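Long-range contacts in aldehyde dehydrogenase family protein (Pseudomonas syringae pv. tomato, PDB 5IUV), which probably oxidises indole-3-acetaldehyde to the auxin indole-3-acetic acid with NAD+ as coenzyme, as an aldehyde dehydrogenase family member whose auxin synthesis contributes to virulence: residues Q14-E19 with A102-L107; T36-S41 with L48-S53; A52-A57 with N218-Y223. All blocks are in the same frame, centred on the assembly; numbering follows the deposited sequence.

Contact 1 of 3, residues Q14-E19 with A102-L107; sequences QNLKIE and ALLETL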
ATOM      1  N   GLN A  14      42.077  25.755  11.956  1.00 12.80           N
ATOM      2  CA  GLN A  14      42.668  27.081  11.858  1.00 14.42           C
ATOM      3  C   GLN A  14      42.502  27.666  10.451  1.00 14.16           C
ATOM      4  O   GLN A  14      42.407  28.879  10.281  1.00 15.97           O
ATOM      5  CB  GLN A  14      44.153  27.022  12.239  1.00 16.65           C
ATOM      6  CG  GLN A  14      44.899  28.346  12.151  1.00 20.70           C
ATOM      7  CD  GLN A  14      44.528  29.314  13.261  1.00 24.37           C
ATOM      8  OE1 GLN A  14      43.917  28.930  14.259  1.00 22.16           O
ATOM      9  NE2 GLN A  14      44.908  30.581  13.095  1.00 27.29           N
ATOM     10  N   ASN A  15      42.454  26.805   9.441  1.00 12.00           N
ATOM     11  CA  ASN A  15      42.488  27.287   8.067  1.00 12.49           C
ATOM     12  C   ASN A  15      41.113  27.465   7.433  1.00 13.97           C
ATOM     13  O   ASN A  15      41.010  27.904   6.289  1.00 12.66           O
ATOM     14  CB  ASN A  15      43.359  26.355   7.214  1.00 12.14           C
ATOM     15  CG  ASN A  15      44.841  26.558   7.485  1.00 14.43           C
ATOM     16  OD1 ASN A  15      45.215  27.519   8.154  1.00 14.07           O
ATOM     17  ND2 ASN A  15      45.690  25.668   6.967  1.00 14.11           N
ATOM     18  N   LEU A  16      40.059  27.144   8.182  1.00 12.45           N
ATOM     19  CA  LEU A  16      38.694  27.365   7.711  1.00 15.36           C
ATOM     20  C   LEU A  16      38.385  28.842   7.533  1.00 16.77           C
ATOM     21  O   LEU A  16      38.760  29.659   8.375  1.00 17.43           O
ATOM     22  CB  LEU A  16      37.675  26.772   8.691  1.00 15.60           C
ATOM     23  CG  LEU A  16      37.416  25.270   8.652  1.00 18.67           C
ATOM     24  CD1 LEU A  16      36.505  24.877   9.800  1.00 20.66           C
ATOM     25  CD2 LEU A  16      36.799  24.890   7.325  1.00 17.25           C
ATOM     26  N   LYS A  17      37.704  29.187   6.443  1.00 14.47           N
ATOM     27  CA  LYS A  17      36.990  30.457   6.398  1.00 16.15           C
ATOM     28  C   LYS A  17      35.510  30.124   6.586  1.00 14.96           C
ATOM     29  O   LYS A  17      34.940  29.318   5.843  1.00 14.82           O
ATOM     30  CB  LYS A  17      37.250  31.225   5.092  1.00 20.66           C
ATOM     31  CG  LYS A  17      37.046  30.436   3.803  1.00 24.34           C
ATOM     32  CD  LYS A  17      37.508  31.247   2.589  1.00 28.73           C
ATOM     33  CE  LYS A  17      37.105  30.593   1.274  1.00 31.03           C
ATOM     34  NZ  LYS A  17      37.805  29.313   1.035  1.00 35.65           N
ATOM     35  N   ILE A  18      34.899  30.711   7.607  1.00 11.51           N
ATOM     36  CA  ILE A  18      33.562  30.300   8.019  1.00 10.91           C
ATOM     37  C   ILE A  18      32.512  31.339   7.637  1.00 11.56           C
ATOM     38  O   ILE A  18      32.619  32.519   7.991  1.00 11.37           O
ATOM     39  CB  ILE A  18      33.521  30.029   9.535  1.00 12.71           C
ATOM     40  CG1 ILE A  18      34.526  28.925   9.894  1.00 14.54           C
ATOM     41  CG2 ILE A  18      32.111  29.643   9.982  1.00  8.89           C
ATOM     42  CD1 ILE A  18      34.609  28.619  11.381  1.00 14.40           C
ATOM     43  N   GLU A  19      31.507  30.896   6.889  1.00  9.42           N
ATOM     44  CA  GLU A  19      30.398  31.757   6.494  1.00  9.88           C
ATOM     45  C   GLU A  19      29.419  31.902   7.655  1.00 11.30           C
ATOM     46  O   GLU A  19      29.043  30.908   8.275  1.00 11.72           O
ATOM     47  CB  GLU A  19      29.679  31.187   5.264  1.00 10.06           C
ATOM     48  CG  GLU A  19      28.517  32.031   4.772  1.00 10.71           C
ATOM     49  CD  GLU A  19      28.950  33.429   4.349  1.00 13.73           C
ATOM     50  OE1 GLU A  19      29.731  33.558   3.378  1.00 14.71           O
ATOM     51  OE2 GLU A  19      28.517  34.400   4.993  1.00 12.84           O
ATOM     52  N   ALA A 102      32.024  18.172   8.611  1.00  8.85           N
ATOM     53  CA  ALA A 102      32.249  17.466   9.868  1.00  9.03           C
ATOM     54  C   ALA A 102      33.013  18.354  10.839  1.00  9.24           C
ATOM     55  O   ALA A 102      32.721  18.388  12.041  1.00  9.30           O
ATOM     56  CB  ALA A 102      33.008  16.166   9.629  1.00  9.33           C
ATOM     57  N   LEU A 103      33.993  19.074  10.310  1.00  9.42           N
ATOM     58  CA  LEU A 103      34.810  19.952  11.128  1.00  9.68           C
ATOM     59  C   LEU A 103      33.972  21.112  11.671  1.00  9.52           C
ATOM     60  O   LEU A 103      34.081  21.470  12.843  1.00 10.19           O
ATOM     61  CB  LEU A 103      36.010  20.461  10.320  1.00  9.98           C
ATOM     62  CG  LEU A 103      37.068  21.283  11.050  1.00 13.06           C
ATOM     63  CD1 LEU A 103      37.547  20.579  12.320  1.00 12.40           C
ATOM     64  CD2 LEU A 103      38.235  21.546  10.117  1.00 12.93           C
ATOM     65  N   LEU A 104      33.125  21.687  10.823  1.00  9.27           N
ATOM     66  CA  LEU A 104      32.227  22.750  11.262  1.00 12.80           C
ATOM     67  C   LEU A 104      31.328  22.286  12.403  1.00 13.90           C
ATOM     68  O   LEU A 104      31.125  23.012  13.374  1.00 16.46           O
ATOM     69  CB  LEU A 104      31.367  23.247  10.099  1.00 13.15           C
ATOM     70  CG  LEU A 104      32.078  24.085   9.037  1.00 15.07           C
ATOM     71  CD1 LEU A 104      31.153  24.290   7.845  1.00 16.65           C
ATOM     72  CD2 LEU A 104      32.531  25.418   9.603  1.00 12.87           C
ATOM     73  N   GLU A 105      30.796  21.075  12.280  1.00 11.94           N
ATOM     74  CA  GLU A 105      29.898  20.523  13.289  1.00 12.80           C
ATOM     75  C   GLU A 105      30.616  20.350  14.621  1.00 14.04           C
ATOM     76  O   GLU A 105      30.116  20.751  15.680  1.00 12.75           O
ATOM     77  CB  GLU A 105      29.337  19.180  12.818  1.00 17.00           C
ATOM     78  CG  GLU A 105      28.008  18.812  13.434  1.00 22.55           C
ATOM     79  CD  GLU A 105      26.842  19.435  12.688  1.00 28.59           C
ATOM     80  OE1 GLU A 105      26.806  20.681  12.566  1.00 29.51           O
ATOM     81  OE2 GLU A 105      25.961  18.677  12.223  1.00 29.67           O
ATOM     82  N   THR A 106      31.807  19.761  14.558  1.00 12.81           N
ATOM     83  CA  THR A 106      32.608  19.542  15.752  1.00 12.92           C
ATOM     84  C   THR A 106      32.993  20.856  16.430  1.00 10.01           C
ATOM     85  O   THR A 106      32.858  20.994  17.642  1.00 12.38           O
ATOM     86  CB  THR A 106      33.873  18.731  15.416  1.00 12.53           C
ATOM     87  OG1 THR A 106      33.498  17.365  15.200  1.00 13.70           O
ATOM     88  CG2 THR A 106      34.899  18.799  16.555  1.00 13.22           C
ATOM     89  N   LEU A 107      33.465  21.823  15.651  1.00  9.99           N
ATOM     90  CA  LEU A 107      33.825  23.128  16.203  1.00 11.55           C
ATOM     91  C   LEU A 107      32.607  23.861  16.761  1.00 10.77           C
ATOM     92  O   LEU A 107      32.694  24.534  17.787  1.00 12.42           O
ATOM     93  CB  LEU A 107      34.511  23.992  15.138  1.00 10.29           C
ATOM     94  CG  LEU A 107      35.885  23.501  14.674  1.00 10.49           C
ATOM     95  CD1 LEU A 107      36.375  24.325  13.495  1.00 10.79           C
ATOM     96  CD2 LEU A 107      36.878  23.550  15.837  1.00 11.10           C
TER
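Leu16 turns its CG beside its own backbone N and opposite the carbonyl carbon (chi1 -79°), which carries CD1 in among Leu103, Leu104 and Leu107 of helix 98-109; Ile18 sets CG1 in the same way (chi1 -59°), bringing it up to Leu104. Both side chains face the helix because the two residues lie two apart in an extended backbone. The contact is apolar packing of an extended segment, which continues from helix 6-15, against helix 98-109 of the aldehyde dehydrogenase fold. Leu103, Leu104 and Leu107 follow an i, i+1, i+4 spacing, which places their methyls on neighbouring parts of the helix surface. Leu16 CD1 lies 3.8 Å from Leu103 CD2, and these two side chains run past each other in opposite directions. With Leu107 the approach is end-on, methyl to methyl. Ile18 uses its CG1 methylene and slides alongside Leu104. The interface is wholly apolar and small, 199 Å² in all. Helix 6-15 extends the packing through Trp9 and Arg12 on Leu103, and helix 198-210 flanks Ile18 with Leu198. Leu104 CD2 touches both Leu16 and Ile18, at 4.0 Å from Leu16 CD1 and from Ile18 CG1 alike.

Contact 2 of 3, residues T36-S41 with L48-S53; sequences TFDCIS and LAKVAS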
ATOM      1  N   THR A  36      24.454  40.725  14.579  1.00 16.52           N
ATOM      2  CA  THR A  36      25.065  39.402  14.610  1.00 13.56           C
ATOM      3  C   THR A  36      25.127  38.871  16.042  1.00 13.59           C
ATOM      4  O   THR A  36      24.968  39.631  16.999  1.00 13.18           O
ATOM      5  CB  THR A  36      26.493  39.416  14.012  1.00 14.55           C
ATOM      6  OG1 THR A  36      27.338  40.260  14.805  1.00 17.80           O
ATOM      7  CG2 THR A  36      26.481  39.933  12.584  1.00 15.48           C
ATOM      8  N   PHE A  37      25.356  37.567  16.186  1.00 12.45           N
ATOM      9  CA  PHE A  37      25.716  36.998  17.481  1.00 13.10           C
ATOM     10  C   PHE A  37      27.012  36.208  17.337  1.00 16.48           C
ATOM     11  O   PHE A  37      27.298  35.661  16.268  1.00 17.64           O
ATOM     12  CB  PHE A  37      24.591  36.117  18.051  1.00 12.19           C
ATOM     13  CG  PHE A  37      24.282  34.884  17.234  1.00 14.00           C
ATOM     14  CD1 PHE A  37      24.936  33.687  17.485  1.00 14.77           C
ATOM     15  CD2 PHE A  37      23.304  34.913  16.249  1.00 12.16           C
ATOM     16  CE1 PHE A  37      24.646  32.542  16.745  1.00 14.91           C
ATOM     17  CE2 PHE A  37      23.003  33.772  15.506  1.00 12.30           C
ATOM     18  CZ  PHE A  37      23.671  32.585  15.756  1.00 12.87           C
ATOM     19  N   ASP A  38      27.800  36.167  18.406  1.00 15.92           N
ATOM     20  CA  ASP A  38      29.063  35.437  18.385  1.00 17.25           C
ATOM     21  C   ASP A  38      28.835  33.932  18.401  1.00 17.87           C
ATOM     22  O   ASP A  38      28.136  33.409  19.265  1.00 19.38           O
ATOM     23  CB  ASP A  38      29.939  35.837  19.573  1.00 18.90           C
ATOM     24  CG  ASP A  38      30.426  37.270  19.489  1.00 21.65           C
ATOM     25  OD1 ASP A  38      30.288  37.901  18.422  1.00 20.35           O
ATOM     26  OD2 ASP A  38      30.962  37.761  20.503  1.00 25.38           O
ATOM     27  N   CYS A  39      29.419  33.242  17.427  1.00 16.16           N
ATOM     28  CA  CYS A  39      29.410  31.789  17.408  1.00 15.52           C
ATOM     29  C   CYS A  39      30.678  31.286  18.092  1.00 16.96           C
ATOM     30  O   CYS A  39      31.771  31.374  17.529  1.00 15.83           O
ATOM     31  CB  CYS A  39      29.317  31.261  15.970  1.00 12.34           C
ATOM     32  SG  CYS A  39      29.131  29.465  15.814  1.00 14.94           S
ATOM     33  N   ILE A  40      30.518  30.764  19.306  1.00 19.14           N
ATOM     34  CA  ILE A  40      31.638  30.345  20.152  1.00 20.75           C
ATOM     35  C   ILE A  40      31.795  28.825  20.191  1.00 17.63           C
ATOM     36  O   ILE A  40      30.820  28.105  20.383  1.00 18.47           O
ATOM     37  CB  ILE A  40      31.456  30.864  21.599  1.00 23.64           C
ATOM     38  CG1 ILE A  40      31.364  32.389  21.613  1.00 27.08           C
ATOM     39  CG2 ILE A  40      32.586  30.381  22.494  1.00 25.16           C
ATOM     40  CD1 ILE A  40      32.592  33.072  21.057  1.00 29.18           C
ATOM     41  N   SER A  41      33.021  28.339  20.015  1.00 17.50           N
ATOM     42  CA  SER A  41      33.284  26.902  20.043  1.00 18.02           C
ATOM     43  C   SER A  41      33.428  26.352  21.458  1.00 17.91           C
ATOM     44  O   SER A  41      34.191  26.888  22.252  1.00 19.29           O
ATOM     45  CB  SER A  41      34.553  26.577  19.260  1.00 18.73           C
ATOM     46  OG  SER A  41      34.822  25.190  19.314  1.00 18.38           O
ATOM     47  N   LEU A  48      34.340  31.434  16.346  1.00 20.28           N
ATOM     48  CA  LEU A  48      34.262  30.839  15.024  1.00 16.90           C
ATOM     49  C   LEU A  48      33.830  31.848  13.971  1.00 18.53           C
ATOM     50  O   LEU A  48      34.424  31.927  12.898  1.00 18.94           O
ATOM     51  CB  LEU A  48      33.291  29.657  15.032  1.00 14.74           C
ATOM     52  CG  LEU A  48      33.690  28.481  15.920  1.00 16.05           C
ATOM     53  CD1 LEU A  48      32.627  27.384  15.876  1.00 13.01           C
ATOM     54  CD2 LEU A  48      35.063  27.941  15.506  1.00 14.69           C
ATOM     55  N   ALA A  49      32.784  32.606  14.280  1.00 18.32           N
ATOM     56  CA  ALA A  49      32.213  33.546  13.326  1.00 17.63           C
ATOM     57  C   ALA A  49      31.220  34.473  13.988  1.00 17.49           C
ATOM     58  O   ALA A  49      30.640  34.146  15.028  1.00 16.48           O
ATOM     59  CB  ALA A  49      31.531  32.804  12.184  1.00 17.67           C
ATOM     60  N   LYS A  50      31.021  35.633  13.374  1.00 17.64           N
ATOM     61  CA  LYS A  50      29.901  36.483  13.731  1.00 16.89           C
ATOM     62  C   LYS A  50      28.768  36.113  12.784  1.00 15.50           C
ATOM     63  O   LYS A  50      28.885  36.252  11.568  1.00 14.94           O
ATOM     64  CB  LYS A  50      30.278  37.963  13.650  1.00 18.65           C
ATOM     65  CG  LYS A  50      31.290  38.385  14.728  1.00 22.09           C
ATOM     66  CD  LYS A  50      31.400  39.899  14.865  1.00 27.63           C
ATOM     67  CE  LYS A  50      32.332  40.290  16.009  1.00 29.75           C
ATOM     68  NZ  LYS A  50      31.778  39.973  17.355  1.00 30.59           N
ATOM     69  N   VAL A  51      27.684  35.601  13.355  1.00 12.20           N
ATOM     70  CA  VAL A  51      26.592  35.029  12.583  1.00 11.53           C
ATOM     71  C   VAL A  51      25.386  35.961  12.549  1.00 11.35           C
ATOM     72  O   VAL A  51      25.031  36.545  13.567  1.00 12.53           O
ATOM     73  CB  VAL A  51      26.172  33.664  13.171  1.00 13.23           C
ATOM     74  CG1 VAL A  51      24.958  33.093  12.446  1.00 10.47           C
ATOM     75  CG2 VAL A  51      27.345  32.694  13.128  1.00 14.10           C
ATOM     76  N   ALA A  52      24.757  36.087  11.381  1.00 11.18           N
ATOM     77  CA  ALA A  52      23.585  36.945  11.228  1.00 13.12           C
ATOM     78  C   ALA A  52      22.504  36.596  12.251  1.00 13.38           C
ATOM     79  O   ALA A  52      22.161  35.429  12.431  1.00 13.21           O
ATOM     80  CB  ALA A  52      23.032  36.836   9.814  1.00 14.18           C
ATOM     81  N   SER A  53      22.002  37.608  12.949  1.00 12.22           N
ATOM     82  CA  SER A  53      20.944  37.406  13.929  1.00 11.90           C
ATOM     83  C   SER A  53      19.613  37.861  13.343  1.00 11.68           C
ATOM     84  O   SER A  53      19.235  39.022  13.486  1.00 13.52           O
ATOM     85  CB  SER A  53      21.252  38.164  15.230  1.00 12.97           C
ATOM     86  OG  SER A  53      20.277  37.893  16.219  1.00 13.88           O
TER
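Phe37 and Val51 form a hydrogen-bonded pair of an antiparallel beta hairpin made by strands 36-40 and 47-52. Among the backbone bonds, Phe37 N reaches Val51 O at 2.8 Å and Val51 N returns to Phe37 O at 2.9 Å. Further along, Cys39 N donates to Ala49 O, while Cys39 O accepts a hydrogen bond from Leu48 N at 2.8 Å. That shift of partner, together with a helix-like psi of -47° at Leu48 ahead of an extended Ala49, is consistent with a classic beta bulge.

The apolar contacts gather on the face that carries Phe37, Cys39 and Val51. Phe37 holds CG between its backbone N and carbonyl carbon (chi1 64°), which lays the ring alongside Val51. Val51 CB sits over the ring in a CH-pi contact, 4.0 Å from the centroid and 20° off the normal, toward the rim. CG1 of the same valine touches Phe37 CZ at 3.6 Å, whereas Ser53 CB meets the ring at its edge, in plane. On the other branch, Val51 CG2 packs on Cys39 CB at 3.7 Å. Leu198 and Ile201 of helix 198-210 lie against this face.

Charge is confined to the opposite face. Lys50 runs side by side with Asp38 and bends at its last torsion, which delivers NZ to the syn side of Asp38 OD1 at 2.8 Å, somewhat out of the carboxylate plane.

Chemically, the hairpin is two-sided. Its apolar face is buried against the domain and probably backs the coenzyme pocket, since the Phe37 ring meets that of Tyr223 and its side chain lies about 4 Å from that of the NAD-binding Glu194; an exposed salt bridge ties the strands across a non-hydrogen-bonded pair and probably adds modestly to the backbone bonding.

Contact 3 of 3, residues A52-A57 with N218-Y223; sequences ASCDAA and NVLPGY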
ATOM      1  N   ALA A  52      24.757  36.087  11.381  1.00 11.18           N
ATOM      2  CA  ALA A  52      23.585  36.945  11.228  1.00 13.12           C
ATOM      3  C   ALA A  52      22.504  36.596  12.251  1.00 13.38           C
ATOM      4  O   ALA A  52      22.161  35.429  12.431  1.00 13.21           O
ATOM      5  CB  ALA A  52      23.032  36.836   9.814  1.00 14.18           C
ATOM      6  N   SER A  53      22.002  37.608  12.949  1.00 12.22           N
ATOM      7  CA  SER A  53      20.944  37.406  13.929  1.00 11.90           C
ATOM      8  C   SER A  53      19.613  37.861  13.343  1.00 11.68           C
ATOM      9  O   SER A  53      19.235  39.022  13.486  1.00 13.52           O
ATOM     10  CB  SER A  53      21.252  38.164  15.230  1.00 12.97           C
ATOM     11  OG  SER A  53      20.277  37.893  16.219  1.00 13.88           O
ATOM     12  N   CYS A  54      18.910  36.947  12.673  1.00  9.82           N
ATOM     13  CA  CYS A  54      17.677  37.297  11.979  1.00 12.65           C
ATOM     14  C   CYS A  54      16.507  37.533  12.931  1.00 14.14           C
ATOM     15  O   CYS A  54      16.510  37.061  14.069  1.00 13.93           O
ATOM     16  CB  CYS A  54      17.315  36.204  10.970  1.00 12.80           C
ATOM     17  SG  CYS A  54      18.574  36.011   9.699  1.00 15.63           S
ATOM     18  N   ASP A  55      15.512  38.273  12.447  1.00 12.49           N
ATOM     19  CA  ASP A  55      14.336  38.620  13.235  1.00 14.40           C
ATOM     20  C   ASP A  55      13.106  38.542  12.329  1.00 13.93           C
ATOM     21  O   ASP A  55      13.177  37.978  11.231  1.00 11.62           O
ATOM     22  CB  ASP A  55      14.490  40.018  13.852  1.00 18.77           C
ATOM     23  CG  ASP A  55      13.736  40.176  15.178  1.00 24.44           C
ATOM     24  OD1 ASP A  55      12.611  39.643  15.316  1.00 25.83           O
ATOM     25  OD2 ASP A  55      14.276  40.845  16.087  1.00 26.38           O
ATOM     26  N   ALA A  56      11.997  39.127  12.776  1.00 13.36           N
ATOM     27  CA  ALA A  56      10.723  39.021  12.061  1.00 15.31           C
ATOM     28  C   ALA A  56      10.801  39.502  10.607  1.00 15.95           C
ATOM     29  O   ALA A  56      10.179  38.907   9.721  1.00 11.33           O
ATOM     30  CB  ALA A  56       9.640  39.788  12.806  1.00 16.37           C
ATOM     31  N   ALA A  57      11.558  40.568  10.363  1.00  9.48           N
ATOM     32  CA  ALA A  57      11.668  41.120   9.011  1.00 12.30           C
ATOM     33  C   ALA A  57      12.320  40.135   8.045  1.00 12.57           C
ATOM     34  O   ALA A  57      11.946  40.042   6.867  1.00 11.01           O
ATOM     35  CB  ALA A  57      12.448  42.426   9.033  1.00 13.90           C
ATOM     36  N   ASN A 218      15.827  28.516   1.942  1.00  8.82           N
ATOM     37  CA  ASN A 218      16.347  29.703   2.597  1.00  9.46           C
ATOM     38  C   ASN A 218      16.749  29.331   4.015  1.00  8.46           C
ATOM     39  O   ASN A 218      16.086  28.508   4.641  1.00  7.88           O
ATOM     40  CB  ASN A 218      15.304  30.828   2.615  1.00  9.42           C
ATOM     41  CG  ASN A 218      14.988  31.364   1.224  1.00 10.51           C
ATOM     42  OD1 ASN A 218      15.836  31.357   0.331  1.00  9.61           O
ATOM     43  ND2 ASN A 218      13.758  31.838   1.041  1.00 10.57           N
ATOM     44  N   VAL A 219      17.824  29.929   4.519  1.00  8.33           N
ATOM     45  CA  VAL A 219      18.323  29.601   5.857  1.00  7.52           C
ATOM     46  C   VAL A 219      18.439  30.854   6.731  1.00  7.90           C
ATOM     47  O   VAL A 219      19.129  31.809   6.370  1.00  9.76           O
ATOM     48  CB  VAL A 219      19.697  28.905   5.795  1.00  8.71           C
ATOM     49  CG1 VAL A 219      20.210  28.608   7.211  1.00  8.92           C
ATOM     50  CG2 VAL A 219      19.599  27.616   4.975  1.00  7.89           C
ATOM     51  N   LEU A 220      17.770  30.841   7.878  1.00  6.48           N
ATOM     52  CA  LEU A 220      17.769  31.995   8.777  1.00  6.76           C
ATOM     53  C   LEU A 220      18.362  31.673  10.151  1.00 11.99           C
ATOM     54  O   LEU A 220      17.658  31.186  11.038  1.00  8.31           O
ATOM     55  CB  LEU A 220      16.346  32.523   8.952  1.00  9.75           C
ATOM     56  CG  LEU A 220      15.578  32.904   7.687  1.00  8.99           C
ATOM     57  CD1 LEU A 220      14.193  33.459   8.048  1.00 10.04           C
ATOM     58  CD2 LEU A 220      16.381  33.908   6.863  1.00  8.38           C
ATOM     59  N   PRO A 221      19.666  31.934  10.331  1.00 11.20           N
ATOM     60  CA  PRO A 221      20.232  31.774  11.673  1.00  9.36           C
ATOM     61  C   PRO A 221      19.704  32.862  12.605  1.00 10.70           C
ATOM     62  O   PRO A 221      19.307  33.932  12.139  1.00 13.47           O
ATOM     63  CB  PRO A 221      21.741  31.906  11.443  1.00  9.94           C
ATOM     64  CG  PRO A 221      21.861  32.707  10.183  1.00  9.71           C
ATOM     65  CD  PRO A 221      20.676  32.347   9.340  1.00 10.46           C
ATOM     66  N   GLY A 222      19.664  32.579  13.899  1.00 11.49           N
ATOM     67  CA  GLY A 222      19.136  33.530  14.860  1.00 10.21           C
ATOM     68  C   GLY A 222      18.462  32.833  16.024  1.00 10.96           C
ATOM     69  O   GLY A 222      18.374  31.610  16.048  1.00 10.10           O
ATOM     70  N   TYR A 223      17.987  33.615  16.993  1.00 10.87           N
ATOM     71  CA  TYR A 223      17.423  33.060  18.215  1.00 12.13           C
ATOM     72  C   TYR A 223      16.023  32.507  18.011  1.00 12.64           C
ATOM     73  O   TYR A 223      15.296  32.943  17.120  1.00 11.69           O
ATOM     74  CB  TYR A 223      17.411  34.120  19.315  1.00 15.28           C
ATOM     75  CG  TYR A 223      18.792  34.613  19.659  1.00 20.07           C
ATOM     76  CD1 TYR A 223      19.691  33.793  20.326  1.00 23.29           C
ATOM     77  CD2 TYR A 223      19.208  35.888  19.298  1.00 24.57           C
ATOM     78  CE1 TYR A 223      20.967  34.233  20.638  1.00 26.86           C
ATOM     79  CE2 TYR A 223      20.487  36.338  19.608  1.00 26.76           C
ATOM     80  CZ  TYR A 223      21.358  35.504  20.273  1.00 27.82           C
ATOM     81  OH  TYR A 223      22.623  35.942  20.586  1.00 31.29           O
TER
HETATM   82  O   HOH W   1      18.055  36.405  16.110  1.00 11.39           O
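Ser53 and Gly222 bring the two backbones closest, their CA atoms 4.4 Å apart, where the chain leaving strand 47-52 passes the turn that follows strand 217-219. A direct bond joins them there: Cys54 N donates to Pro221 O at 3.1 Å with an N-H...O angle of 159°. Gly222, at a phi of 148°, has backbone angles that by themselves call for glycine, and with no side chain in between its CA faces Cys54 N. One water adds a second link, accepting from Tyr223 N at 2.9 Å, donating to Cys54 O at 2.6 Å and bonding Ser53 OG at 2.7 Å, so it ties three polar groups from both segments.

Cys54 swings SG beside its backbone N (chi1 -62°), setting it 4.2 Å from Leu220 CD2 and close to the ring of Pro221. Ala52 CB approaches the same ring at CG, 4.3 Å away. Ser53 OG, besides its water, lies obliquely near the Tyr223 ring. Val227 of helix 224-232 and Ala22 of strand 22-24 also pack on Cys54.

Tyr223 occupies the N-cap position of helix 224-232, its side chain about 6 Å from the bound NAD, and Gly222 O bonds NZ of the NAD-binding Lys191. A loop of this kind, leading from a parallel strand into a helix beside the dinucleotide, is typical of the Rossmann-type coenzyme domain of aldehyde dehydrogenases.

Contact 2 sits between the other two: its centre is 13 Å from that of contact 1 and 12 Å from that of contact 3, whereas contacts 1 and 3 have centres 20 Å apart and do not touch. Along the chain, 14-19 comes first, then the hairpin, whose end (Ala52, Ser53) already belongs to contact 3, then 102-107 and finally 218-223. Ser41 OG hydrogen-bonds Leu107 O, 2.7 Å away, joining contacts 1 and 2, and Val51 CG1 packs on Pro221 CB at 3.6 Å, joining contacts 2 and 3. The hairpin thus connects helix 98-109 with the loop after strand 217-219, and contacts 2 and 3 approach the NAD pocket through Phe37 and Tyr223.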